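PDB 2Z5L: tylactone synthase starter module and modules 1 & 2 from Streptomyces fradiae, which houses a ketoreductase that probably uses NADPH to reduce the beta-keto group of the growing tylosin polyketide chain, setting the chirality of the hydroxyl. Local coordinates for residues Arg292-Ala297 against His316-Asp320; His341-Asp347 against Thr361-Lys366; Ala139-Trp143 against Leu176-Trp180; Trp482-Pro487 against Glu503-Leu508. One frame throughout, in Å; residues are numbered along the deposited sequence.

Following the chain from its N terminus, contact 3 comes first: L176-W180 returns to A139-W143 after helix 160-175, joining strands 140-147 and 180-186. Contact 1 then closes the excursion through helix 300-308, laying the loop after strand 286-291 on the outermost strand 313-318. Contact 2 follows, folding the loop after strand 338-341 onto helix 356-376; its centre lies about 15 Å from that of contact 1, and both belong to the KR domain. Contact 4 packs helix 482-492 against the C-terminal helix 502-507. The four loops run in series, without nesting or crossing, and contacts 1 and 3 lie on opposite sides of the chain's centre.

Contact 1 (Arg292-Ala297 against His316-Asp320); sequences RRGPEA and HAACD
Loop-on-strand packing joins G294 and P295, just after strand 286-291, to H316 and A318 on the outermost strand 313-318. It rests on van der Waals contact, with the H316 imidazole as its main surface. The peptide linking G294 to P295 lies over one face of that ring: P295 N sits 3.5 Å above the plane, over the centre of the H316 ring, while G294 C is displaced toward the rim. With CG anti to the backbone N (chi1 -168°), the ring is carried against the loop, and its CE1 comes within 2.9 Å of G294 O. That carbonyl also accepts from A297 N, within the turn, and H316 NE2 is hydrogen-bonded to S291 OG, which holds the ring. G294, lacking a side chain, lets A318 CB approach to 3.7 Å from its CA; its phi of 73° is also easy for glycine. P295 rests CD 3.6 Å from H316 O and stiffens the bend. On the solvent side, R293 NH1 bridges to E296 OE1 at 3.2 Å. A loop leading from one parallel strand into the helix that crosses to the next is characteristic of the Rossmann fold of short-chain dehydrogenases/reductases.

Contact 2 (His341-Asp347 against Thr361-Lys366); sequences HTAGILD and TVRGAK
H341 turns its imidazole toward helix 356-376 by setting CG trans to its own amide nitrogen (chi1 -171°), whereas I345 places CG1 between its N and carbonyl carbon (chi1 68°) and extends CD1 onto the same helix. H341 NE2 bonds to K366 O at 3.1 Å, meeting a lone pair in the carbonyl plane, though the oxygen is tilted from the imidazole plane and the bond is bent; it bonds more weakly to A365 O. The helix widens into a pi-type turn at 364-366, which contains both acceptor carbonyls. The other ring nitrogen, ND1, is hydrogen-bonded with T265 OG1. Further along, I345 CD1 lies 3.1 Å from T361 O and presses against T361 CG2 at 3.2 Å, the two side chains crossing at about a right angle. The branched, apolar V362 puts CG2 3.7 Å from both I345 CD1 and D347 CB. G344, with no side chain, lets A365 CB come to 3.9 Å from its CA and leaves room for K366 CE. K366 NZ continues to N408 OD1. Since NE2 donates to two carbonyls, a proton there is implied, and the buried histidine probably ties strand end to helix chiefly as a hydrogen-bond donor.

Contact 3 (Ala139-Trp143 against Leu176-Trp180); sequences AARVW and LPDIW
R141 sends its side chain from strand 140-147 across to the loop that precedes strand 180-186. Its CB starts away from that loop, but the chain bends at chi2 (-64°) and turns back: CD passes 4.0 Å from I179 O, NE runs past D178 O, and the guanidinium comes to lie among backbone carbonyls. D178 O sits over the centre of one guanidinium face, 3.7 Å above its plane. At the tip, NH1 does the bonding, donating to P177 O at 2.9 Å and to W180 O at 3.1 Å. The first oxygen is met in its carbonyl plane, although it is tilted from the guanidinium plane; the second lies in the guanidinium plane, with the donor above the carbonyl plane. Arginine suits this place because its length spans the gap and one terminal nitrogen can donate to two carbonyls. W180 O has a second donor in R493 NH1.

Alongside the arginine the backbones pair in parallel register: V142 N donates to I179 O at 3.0 Å, and the CA-H of R141 points to the same oxygen. The valine's CG1 packs 3.8 Å from W180 CZ3, while V142 O lies over one face of the indole. V142 CG2 runs alongside I179 CG2 at 4.0 Å. The branched V142 thus offers one methyl to the indole and the other to I179.

Both V142 and W180 face L129 of helix 119-135, and W180 also touches A172 and A173 of helix 160-175. Strand 107-111 pairs with R141 along the other edge of strand 140-147.

Contact 4 (Trp482-Pro487 against Glu503-Leu508); sequences WERFAP and EAREAL
A504 CB lies 4.0 Å above the plane of the W482 indole, displaced toward its rim. E503 CB also approaches obliquely, 3.4 Å from W482 CD1 and equally near W482 CB, with the E503 carboxylate plane turned 29° from the ring. Tryptophan suits the place because its broad apolar surface lies against E503 and A504 while NE1 hydrogen-bonds with Y29 OH. E503 spends its methylenes on the indole and its OE2 in a salt bridge to R247.

Small residues let the backbones come close. A486 CB lies 3.3 Å from A504 O and also meets A504 CB, A507 CB and L508 CG, so its methyl packs against the facing helix and the residue just after it. A507 CB touches P487 CD at 3.6 Å. Proline is tolerated at the kink, where its nitrogen has no hydrogen to give.

Nearer the solvent, E483, its chain bent beyond CG, brings OE2 to 3.3 Å from A507 CB. Its OE1 lies 3.4 Å from E506 OE1, the carboxylate planes 69° apart. These like charges would probably raise the affinity of one group for a proton.

The axes of the two short helical segments approach to 7.6 Å, with a crossing angle of -67°. Helix 482-492 lies between helices 502-507 and 442-450: F485 touches R450 of the latter and meets F498, in the connection to helix 502-507, edge-to-face, while W482 contacts W396.

Contact 1 (Arg292-Ala297 against His316-Asp320)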
loop_
_atom_site.group_PDB
_atom_site.type_symbol
_atom_site.label_atom_id
_atom_site.label_comp_id
_atom_site.label_asym_id
_atom_site.label_seq_id
_atom_site.Cartn_x
_atom_site.Cartn_y
_atom_site.Cartn_z
ATOM N N ARG A 292 2.954 -10.038 -20.774
ATOM C CA ARG A 292 3.915 -11.111 -20.563
ATOM C C ARG A 292 4.261 -11.901 -21.823
ATOM O O ARG A 292 5.426 -12.209 -22.062
ATOM C CB ARG A 292 3.384 -12.069 -19.481
ATOM C CG ARG A 292 1.849 -12.264 -19.507
ATOM C CD ARG A 292 1.140 -11.374 -18.479
ATOM N NE ARG A 292 -0.032 -10.674 -18.996
ATOM C CZ ARG A 292 -0.145 -9.348 -19.053
ATOM N NH1 ARG A 292 0.857 -8.591 -18.626
ATOM N NH2 ARG A 292 -1.254 -8.775 -19.527
ATOM N N ARG A 293 3.248 -12.233 -22.621
ATOM C CA ARG A 293 3.434 -12.998 -23.853
ATOM C C ARG A 293 3.498 -12.093 -25.075
ATOM O O ARG A 293 3.883 -12.532 -26.156
ATOM C CB ARG A 293 2.277 -13.993 -24.050
ATOM C CG ARG A 293 2.110 -15.033 -22.955
ATOM C CD ARG A 293 2.866 -16.321 -23.242
ATOM N NE ARG A 293 2.430 -16.999 -24.468
ATOM C CZ ARG A 293 3.142 -17.053 -25.591
ATOM N NH1 ARG A 293 4.326 -16.465 -25.655
ATOM N NH2 ARG A 293 2.681 -17.714 -26.647
ATOM N N GLY A 294 3.103 -10.834 -24.917
ATOM C CA GLY A 294 3.130 -9.926 -26.047
ATOM C C GLY A 294 2.030 -10.246 -27.040
ATOM O O GLY A 294 1.008 -10.823 -26.650
ATOM N N PRO A 295 2.204 -9.901 -28.330
ATOM C CA PRO A 295 1.204 -10.158 -29.372
ATOM C C PRO A 295 0.854 -11.628 -29.584
ATOM O O PRO A 295 -0.061 -11.948 -30.340
ATOM C CB PRO A 295 1.833 -9.540 -30.614
ATOM C CG PRO A 295 3.286 -9.784 -30.374
ATOM C CD PRO A 295 3.444 -9.381 -28.926
ATOM N N GLU A 296 1.588 -12.528 -28.946
ATOM C CA GLU A 296 1.281 -13.942 -29.083
ATOM C C GLU A 296 0.248 -14.329 -28.018
ATOM O O GLU A 296 -0.193 -15.471 -27.963
ATOM C CB GLU A 296 2.536 -14.803 -28.905
ATOM C CG GLU A 296 3.656 -14.558 -29.922
ATOM C CD GLU A 296 4.752 -15.610 -29.826
ATOM O OE1 GLU A 296 5.191 -15.913 -28.686
ATOM O OE2 GLU A 296 5.182 -16.126 -30.886
ATOM N N ALA A 297 -0.139 -13.367 -27.182
ATOM C CA ALA A 297 -1.111 -13.598 -26.119
ATOM C C ALA A 297 -2.491 -13.975 -26.669
ATOM O O ALA A 297 -2.851 -13.627 -27.787
ATOM C CB ALA A 297 -1.218 -12.367 -25.232
ATOM N N HIS A 316 1.427 -3.816 -29.887
ATOM C CA HIS A 316 1.535 -4.719 -28.750
ATOM C C HIS A 316 2.950 -5.303 -28.584
ATOM O O HIS A 316 3.531 -5.845 -29.532
ATOM C CB HIS A 316 0.507 -5.848 -28.918
ATOM C CG HIS A 316 0.324 -6.685 -27.694
ATOM N ND1 HIS A 316 -0.560 -7.745 -27.638
ATOM C CD2 HIS A 316 0.923 -6.634 -26.481
ATOM C CE1 HIS A 316 -0.490 -8.308 -26.446
ATOM N NE2 HIS A 316 0.404 -7.653 -25.724
ATOM N N ALA A 317 3.498 -5.201 -27.376
ATOM C CA ALA A 317 4.834 -5.723 -27.106
ATOM C C ALA A 317 4.934 -6.530 -25.811
ATOM O O ALA A 317 4.189 -6.296 -24.856
ATOM C CB ALA A 317 5.839 -4.575 -27.064
ATOM N N ALA A 318 5.875 -7.467 -25.780
ATOM C CA ALA A 318 6.097 -8.303 -24.604
ATOM C C ALA A 318 7.041 -7.596 -23.637
ATOM O O ALA A 318 7.812 -6.718 -24.035
ATOM C CB ALA A 318 6.686 -9.645 -25.025
ATOM N N CYS A 319 6.982 -7.982 -22.366
ATOM C CA CYS A 319 7.832 -7.378 -21.355
ATOM C C CYS A 319 7.586 -7.988 -19.977
ATOM O O CYS A 319 6.503 -8.496 -19.695
ATOM C CB CYS A 319 7.575 -5.871 -21.282
ATOM S SG CYS A 319 8.448 -5.042 -19.920
ATOM N N ASP A 320 8.600 -7.932 -19.122
ATOM C CA ASP A 320 8.478 -8.451 -17.768
ATOM C C ASP A 320 8.118 -7.292 -16.859
ATOM O O ASP A 320 8.221 -7.397 -15.635
ATOM C CB ASP A 320 9.794 -9.063 -17.307
ATOM C CG ASP A 320 10.312 -10.095 -18.273
ATOM O OD1 ASP A 320 11.383 -10.683 -18.001
ATOM O OD2 ASP A 320 9.643 -10.314 -19.309
#

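Contact 2 (His341-Asp347 against Thr361-Lys366)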
loop_
_atom_site.group_PDB
_atom_site.type_symbol
_atom_site.label_atom_id
_atom_site.label_comp_id
_atom_site.label_asym_id
_atom_site.label_seq_id
_atom_site.Cartn_x
_atom_site.Cartn_y
_atom_site.Cartn_z
ATOM N N HIS A 341 -0.697 2.007 -15.556
ATOM C CA HIS A 341 -0.054 0.805 -15.037
ATOM C C HIS A 341 -1.053 -0.137 -14.377
ATOM O O HIS A 341 -1.417 0.065 -13.223
ATOM C CB HIS A 341 1.020 1.204 -14.021
ATOM C CG HIS A 341 1.895 0.072 -13.581
ATOM N ND1 HIS A 341 2.531 -0.767 -14.470
ATOM C CD2 HIS A 341 2.244 -0.354 -12.342
ATOM C CE1 HIS A 341 3.233 -1.665 -13.798
ATOM N NE2 HIS A 341 3.074 -1.437 -12.508
ATOM N N THR A 342 -1.501 -1.161 -15.103
ATOM C CA THR A 342 -2.450 -2.105 -14.518
ATOM C C THR A 342 -1.762 -3.443 -14.226
ATOM O O THR A 342 -2.370 -4.332 -13.637
ATOM C CB THR A 342 -3.710 -2.339 -15.419
ATOM O OG1 THR A 342 -3.458 -3.398 -16.333
ATOM C CG2 THR A 342 -4.054 -1.105 -16.265
ATOM N N ALA A 343 -0.489 -3.582 -14.612
ATOM C CA ALA A 343 0.234 -4.843 -14.384
ATOM C C ALA A 343 0.354 -5.243 -12.914
ATOM O O ALA A 343 0.466 -4.400 -12.024
ATOM C CB ALA A 343 1.626 -4.792 -15.010
ATOM N N GLY A 344 0.363 -6.549 -12.677
ATOM C CA GLY A 344 0.473 -7.061 -11.326
ATOM C C GLY A 344 0.017 -8.500 -11.265
ATOM O O GLY A 344 -0.476 -9.043 -12.259
ATOM N N ILE A 345 0.169 -9.120 -10.098
ATOM C CA ILE A 345 -0.215 -10.515 -9.933
ATOM C C ILE A 345 -1.092 -10.768 -8.723
ATOM O O ILE A 345 -1.023 -10.048 -7.727
ATOM C CB ILE A 345 1.009 -11.400 -9.783
ATOM C CG1 ILE A 345 1.687 -11.097 -8.456
ATOM C CG2 ILE A 345 1.984 -11.149 -10.924
ATOM C CD1 ILE A 345 2.770 -12.069 -8.113
ATOM N N LEU A 346 -1.906 -11.813 -8.808
ATOM C CA LEU A 346 -2.790 -12.166 -7.707
ATOM C C LEU A 346 -1.963 -12.688 -6.539
ATOM O O LEU A 346 -1.092 -13.554 -6.702
ATOM C CB LEU A 346 -3.809 -13.228 -8.150
ATOM C CG LEU A 346 -5.265 -13.044 -7.691
ATOM C CD1 LEU A 346 -6.129 -14.137 -8.301
ATOM C CD2 LEU A 346 -5.353 -13.084 -6.164
ATOM N N ASP A 347 -2.238 -12.126 -5.366
ATOM C CA ASP A 347 -1.555 -12.510 -4.134
ATOM C C ASP A 347 -2.509 -12.936 -3.033
ATOM O O ASP A 347 -3.462 -12.229 -2.712
ATOM C CB ASP A 347 -0.705 -11.372 -3.559
ATOM C CG ASP A 347 -0.112 -11.732 -2.202
ATOM O OD1 ASP A 347 0.484 -12.830 -2.107
ATOM O OD2 ASP A 347 -0.235 -10.932 -1.234
ATOM N N THR A 361 7.866 -11.769 -5.984
ATOM C CA THR A 361 7.039 -12.052 -7.142
ATOM C C THR A 361 5.886 -11.062 -7.203
ATOM O O THR A 361 5.496 -10.602 -8.278
ATOM C CB THR A 361 6.515 -13.487 -7.058
ATOM O OG1 THR A 361 7.621 -14.396 -7.169
ATOM C CG2 THR A 361 5.519 -13.756 -8.161
ATOM N N VAL A 362 5.368 -10.699 -6.035
ATOM C CA VAL A 362 4.248 -9.775 -5.980
ATOM C C VAL A 362 4.624 -8.336 -6.287
ATOM O O VAL A 362 3.883 -7.624 -6.979
ATOM C CB VAL A 362 3.547 -9.861 -4.614
ATOM C CG1 VAL A 362 2.465 -8.769 -4.487
ATOM C CG2 VAL A 362 2.919 -11.229 -4.479
ATOM N N ARG A 363 5.771 -7.890 -5.786
ATOM C CA ARG A 363 6.159 -6.505 -6.055
ATOM C C ARG A 363 6.811 -6.301 -7.415
ATOM O O ARG A 363 6.742 -5.209 -7.978
ATOM C CB ARG A 363 7.066 -5.967 -4.946
ATOM C CG ARG A 363 8.420 -6.595 -4.854
ATOM C CD ARG A 363 9.029 -6.217 -3.519
ATOM N NE ARG A 363 9.032 -4.767 -3.345
ATOM C CZ ARG A 363 9.926 -3.957 -3.904
ATOM N NH1 ARG A 363 10.884 -4.473 -4.660
ATOM N NH2 ARG A 363 9.859 -2.641 -3.720
ATOM N N GLY A 364 7.412 -7.354 -7.958
ATOM C CA GLY A 364 8.064 -7.241 -9.256
ATOM C C GLY A 364 7.307 -6.437 -10.301
ATOM O O GLY A 364 7.726 -5.333 -10.690
ATOM N N ALA A 365 6.185 -6.976 -10.765
ATOM C CA ALA A 365 5.393 -6.292 -11.795
ATOM C C ALA A 365 4.769 -4.987 -11.326
ATOM O O ALA A 365 4.726 -3.990 -12.064
ATOM C CB ALA A 365 4.291 -7.219 -12.306
ATOM N N LYS A 366 4.279 -4.999 -10.094
ATOM C CA LYS A 366 3.635 -3.825 -9.533
ATOM C C LYS A 366 4.626 -2.710 -9.188
ATOM O O LYS A 366 4.711 -1.695 -9.892
ATOM C CB LYS A 366 2.823 -4.246 -8.307
ATOM C CG LYS A 366 1.873 -3.202 -7.774
ATOM C CD LYS A 366 0.694 -3.910 -7.146
ATOM C CE LYS A 366 -0.340 -4.269 -8.196
ATOM N NZ LYS A 366 -1.175 -3.104 -8.533
HETATM O O HOH W 1 1.230 -7.090 -7.490
#

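Contact 3 (Ala139-Trp143 against Leu176-Trp180)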
loop_
_atom_site.group_PDB
_atom_site.type_symbol
_atom_site.label_atom_id
_atom_site.label_comp_id
_atom_site.label_asym_id
_atom_site.label_seq_id
_atom_site.Cartn_x
_atom_site.Cartn_y
_atom_site.Cartn_z
ATOM N N ALA A 139 1.318 -13.405 25.232
ATOM C CA ALA A 139 1.381 -11.993 25.573
ATOM C C ALA A 139 2.567 -11.302 24.901
ATOM O O ALA A 139 3.714 -11.461 25.321
ATOM C CB ALA A 139 1.467 -11.822 27.088
ATOM N N ALA A 140 2.282 -10.536 23.852
ATOM C CA ALA A 140 3.311 -9.799 23.115
ATOM C C ALA A 140 2.678 -8.779 22.168
ATOM O O ALA A 140 1.646 -9.047 21.561
ATOM C CB ALA A 140 4.186 -10.772 22.330
ATOM N N ARG A 141 3.292 -7.607 22.061
ATOM C CA ARG A 141 2.796 -6.558 21.173
ATOM C C ARG A 141 3.938 -6.054 20.301
ATOM O O ARG A 141 4.975 -5.622 20.807
ATOM C CB ARG A 141 2.212 -5.380 21.972
ATOM C CG ARG A 141 0.874 -5.667 22.656
ATOM C CD ARG A 141 -0.214 -5.958 21.638
ATOM N NE ARG A 141 -1.437 -6.440 22.265
ATOM C CZ ARG A 141 -2.548 -6.742 21.599
ATOM N NH1 ARG A 141 -2.588 -6.608 20.283
ATOM N NH2 ARG A 141 -3.622 -7.184 22.245
ATOM N N VAL A 142 3.742 -6.103 18.989
ATOM C CA VAL A 142 4.774 -5.651 18.071
ATOM C C VAL A 142 4.456 -4.274 17.534
ATOM O O VAL A 142 3.422 -4.063 16.913
ATOM C CB VAL A 142 4.941 -6.621 16.883
ATOM C CG1 VAL A 142 6.115 -6.162 16.005
ATOM C CG2 VAL A 142 5.188 -8.036 17.397
ATOM N N TRP A 143 5.348 -3.331 17.787
ATOM C CA TRP A 143 5.147 -1.983 17.304
ATOM C C TRP A 143 6.265 -1.652 16.328
ATOM O O TRP A 143 7.435 -1.852 16.630
ATOM C CB TRP A 143 5.140 -0.996 18.468
ATOM C CG TRP A 143 3.845 -0.979 19.207
ATOM C CD1 TRP A 143 3.434 -1.851 20.169
ATOM C CD2 TRP A 143 2.771 -0.057 19.012
ATOM N NE1 TRP A 143 2.163 -1.529 20.589
ATOM C CE2 TRP A 143 1.734 -0.429 19.893
ATOM C CE3 TRP A 143 2.585 1.050 18.175
ATOM C CZ2 TRP A 143 0.521 0.270 19.961
ATOM C CZ3 TRP A 143 1.384 1.744 18.241
ATOM C CH2 TRP A 143 0.366 1.351 19.131
ATOM N N LEU A 176 -3.108 -11.110 12.787
ATOM C CA LEU A 176 -2.599 -11.414 14.115
ATOM C C LEU A 176 -3.000 -10.316 15.101
ATOM O O LEU A 176 -2.150 -9.616 15.634
ATOM C CB LEU A 176 -1.073 -11.516 14.061
ATOM C CG LEU A 176 -0.528 -12.362 12.908
ATOM C CD1 LEU A 176 1.005 -12.387 12.948
ATOM C CD2 LEU A 176 -1.095 -13.778 13.021
ATOM N N PRO A 177 -4.301 -10.166 15.368
ATOM C CA PRO A 177 -4.826 -9.145 16.291
ATOM C C PRO A 177 -4.232 -9.155 17.699
ATOM O O PRO A 177 -4.045 -8.104 18.298
ATOM C CB PRO A 177 -6.326 -9.446 16.336
ATOM C CG PRO A 177 -6.593 -10.139 15.071
ATOM C CD PRO A 177 -5.387 -11.024 14.870
ATOM N N ASP A 178 -3.960 -10.346 18.221
ATOM C CA ASP A 178 -3.432 -10.486 19.569
ATOM C C ASP A 178 -1.933 -10.262 19.670
ATOM O O ASP A 178 -1.397 -10.149 20.771
ATOM C CB ASP A 178 -3.755 -11.872 20.119
ATOM C CG ASP A 178 -5.221 -12.217 20.004
ATOM O OD1 ASP A 178 -6.062 -11.330 20.266
ATOM O OD2 ASP A 178 -5.528 -13.378 19.656
ATOM N N ILE A 179 -1.261 -10.200 18.526
ATOM C CA ILE A 179 0.184 -10.005 18.489
ATOM C C ILE A 179 0.576 -8.622 17.986
ATOM O O ILE A 179 1.447 -7.965 18.563
ATOM C CB ILE A 179 0.854 -11.086 17.589
ATOM C CG1 ILE A 179 0.730 -12.462 18.241
ATOM C CG2 ILE A 179 2.306 -10.758 17.357
ATOM C CD1 ILE A 179 1.248 -13.592 17.390
ATOM N N TRP A 180 -0.072 -8.169 16.916
ATOM C CA TRP A 180 0.257 -6.866 16.354
ATOM C C TRP A 180 -0.140 -5.690 17.237
ATOM O O TRP A 180 -1.289 -5.573 17.667
ATOM C CB TRP A 180 -0.383 -6.690 14.975
ATOM C CG TRP A 180 0.088 -5.448 14.303
ATOM C CD1 TRP A 180 -0.617 -4.295 14.103
ATOM C CD2 TRP A 180 1.400 -5.212 13.791
ATOM N NE1 TRP A 180 0.178 -3.354 13.495
ATOM C CE2 TRP A 180 1.423 -3.891 13.293
ATOM C CE3 TRP A 180 2.565 -5.992 13.704
ATOM C CZ2 TRP A 180 2.563 -3.329 12.718
ATOM C CZ3 TRP A 180 3.699 -5.427 13.131
ATOM C CH2 TRP A 180 3.685 -4.110 12.646
#

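Contact 4 (Trp482-Pro487 against Glu503-Leu508)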
loop_
_atom_site.group_PDB
_atom_site.type_symbol
_atom_site.label_atom_id
_atom_site.label_comp_id
_atom_site.label_asym_id
_atom_site.label_seq_id
_atom_site.Cartn_x
_atom_site.Cartn_y
_atom_site.Cartn_z
ATOM N N TRP A 482 -21.124 -0.604 4.323
ATOM C CA TRP A 482 -20.709 -0.221 5.665
ATOM C C TRP A 482 -21.523 -0.873 6.779
ATOM O O TRP A 482 -21.012 -1.089 7.879
ATOM C CB TRP A 482 -20.781 1.294 5.818
ATOM C CG TRP A 482 -19.713 2.031 5.069
ATOM C CD1 TRP A 482 -19.892 3.032 4.154
ATOM C CD2 TRP A 482 -18.297 1.872 5.216
ATOM N NE1 TRP A 482 -18.674 3.508 3.726
ATOM C CE2 TRP A 482 -17.680 2.813 4.364
ATOM C CE3 TRP A 482 -17.490 1.027 5.989
ATOM C CZ2 TRP A 482 -16.294 2.934 4.262
ATOM C CZ3 TRP A 482 -16.115 1.146 5.891
ATOM C CH2 TRP A 482 -15.528 2.096 5.030
ATOM N N GLU A 483 -22.789 -1.173 6.505
ATOM C CA GLU A 483 -23.644 -1.797 7.507
ATOM C C GLU A 483 -23.273 -3.264 7.659
ATOM O O GLU A 483 -24.006 -4.046 8.263
ATOM C CB GLU A 483 -25.121 -1.671 7.106
ATOM C CG GLU A 483 -25.644 -0.232 7.083
ATOM C CD GLU A 483 -25.702 0.407 8.467
ATOM O OE1 GLU A 483 -25.952 1.629 8.542
ATOM O OE2 GLU A 483 -25.504 -0.310 9.475
ATOM N N ARG A 484 -22.125 -3.631 7.107
ATOM C CA ARG A 484 -21.663 -5.007 7.175
ATOM C C ARG A 484 -20.150 -5.045 7.327
ATOM O O ARG A 484 -19.588 -6.040 7.775
ATOM C CB ARG A 484 -22.077 -5.746 5.903
ATOM C CG ARG A 484 -21.768 -7.227 5.918
ATOM C CD ARG A 484 -22.232 -7.872 4.627
ATOM N NE ARG A 484 -21.970 -9.309 4.598
ATOM C CZ ARG A 484 -22.127 -10.072 3.520
ATOM N NH1 ARG A 484 -22.547 -9.530 2.383
ATOM N NH2 ARG A 484 -21.858 -11.371 3.574
ATOM N N PHE A 485 -19.502 -3.946 6.963
ATOM C CA PHE A 485 -18.054 -3.840 7.039
ATOM C C PHE A 485 -17.598 -3.412 8.428
ATOM O O PHE A 485 -16.799 -4.095 9.062
ATOM C CB PHE A 485 -17.560 -2.818 6.017
ATOM C CG PHE A 485 -16.093 -2.910 5.722
ATOM C CD1 PHE A 485 -15.619 -3.807 4.776
ATOM C CD2 PHE A 485 -15.183 -2.099 6.391
ATOM C CE1 PHE A 485 -14.256 -3.897 4.493
ATOM C CE2 PHE A 485 -13.818 -2.179 6.118
ATOM C CZ PHE A 485 -13.356 -3.080 5.169
ATOM N N ALA A 486 -18.105 -2.273 8.890
ATOM C CA ALA A 486 -17.742 -1.742 10.198
ATOM C C ALA A 486 -17.810 -2.795 11.300
ATOM O O ALA A 486 -16.833 -3.022 12.011
ATOM C CB ALA A 486 -18.633 -0.556 10.550
ATOM N N PRO A 487 -18.960 -3.464 11.453
ATOM C CA PRO A 487 -19.068 -4.481 12.502
ATOM C C PRO A 487 -18.130 -5.671 12.301
ATOM O O PRO A 487 -17.524 -6.160 13.256
ATOM C CB PRO A 487 -20.543 -4.880 12.438
ATOM C CG PRO A 487 -20.876 -4.707 10.992
ATOM C CD PRO A 487 -20.200 -3.390 10.659
ATOM N N GLU A 503 -21.589 6.019 7.814
ATOM C CA GLU A 503 -22.225 4.714 7.714
ATOM C C GLU A 503 -21.516 3.654 8.553
ATOM O O GLU A 503 -22.120 2.656 8.965
ATOM C CB GLU A 503 -22.266 4.286 6.247
ATOM C CG GLU A 503 -23.070 5.213 5.336
ATOM C CD GLU A 503 -22.402 6.556 5.071
ATOM O OE1 GLU A 503 -23.051 7.420 4.452
ATOM O OE2 GLU A 503 -21.236 6.757 5.468
ATOM N N ALA A 504 -20.231 3.877 8.799
ATOM C CA ALA A 504 -19.439 2.951 9.594
ATOM C C ALA A 504 -19.794 3.100 11.073
ATOM O O ALA A 504 -20.162 2.124 11.732
ATOM C CB ALA A 504 -17.955 3.219 9.377
ATOM N N ARG A 505 -19.699 4.326 11.585
ATOM C CA ARG A 505 -20.002 4.591 12.988
ATOM C C ARG A 505 -21.425 4.181 13.354
ATOM O O ARG A 505 -21.761 4.082 14.532
ATOM C CB ARG A 505 -19.804 6.076 13.310
ATOM C CG ARG A 505 -19.508 6.347 14.778
ATOM C CD ARG A 505 -18.154 5.749 15.160
ATOM N NE ARG A 505 -17.874 5.836 16.592
ATOM C CZ ARG A 505 -18.495 5.123 17.528
ATOM N NH1 ARG A 505 -19.444 4.261 17.190
ATOM N NH2 ARG A 505 -18.160 5.267 18.804
ATOM N N GLU A 506 -22.255 3.942 12.342
ATOM C CA GLU A 506 -23.648 3.551 12.551
ATOM C C GLU A 506 -23.803 2.081 12.919
ATOM O O GLU A 506 -24.412 1.750 13.935
ATOM C CB GLU A 506 -24.471 3.817 11.290
ATOM C CG GLU A 506 -24.682 5.279 10.946
ATOM C CD GLU A 506 -25.391 5.450 9.611
ATOM O OE1 GLU A 506 -26.468 4.840 9.423
ATOM O OE2 GLU A 506 -24.874 6.195 8.750
ATOM N N ALA A 507 -23.268 1.204 12.077
ATOM C CA ALA A 507 -23.361 -0.226 12.324
ATOM C C ALA A 507 -22.607 -0.575 13.596
ATOM O O ALA A 507 -22.914 -1.561 14.263
ATOM C CB ALA A 507 -22.797 -1.003 11.142
ATOM N N LEU A 508 -21.621 0.251 13.930
ATOM C CA LEU A 508 -20.820 0.031 15.128
ATOM C C LEU A 508 -21.662 0.171 16.398
ATOM O O LEU A 508 -22.526 1.043 16.493
ATOM C CB LEU A 508 -19.638 1.011 15.155
ATOM C CG LEU A 508 -18.434 0.702 14.250
ATOM C CD1 LEU A 508 -17.564 1.938 14.088
ATOM C CD2 LEU A 508 -17.634 -0.447 14.844
#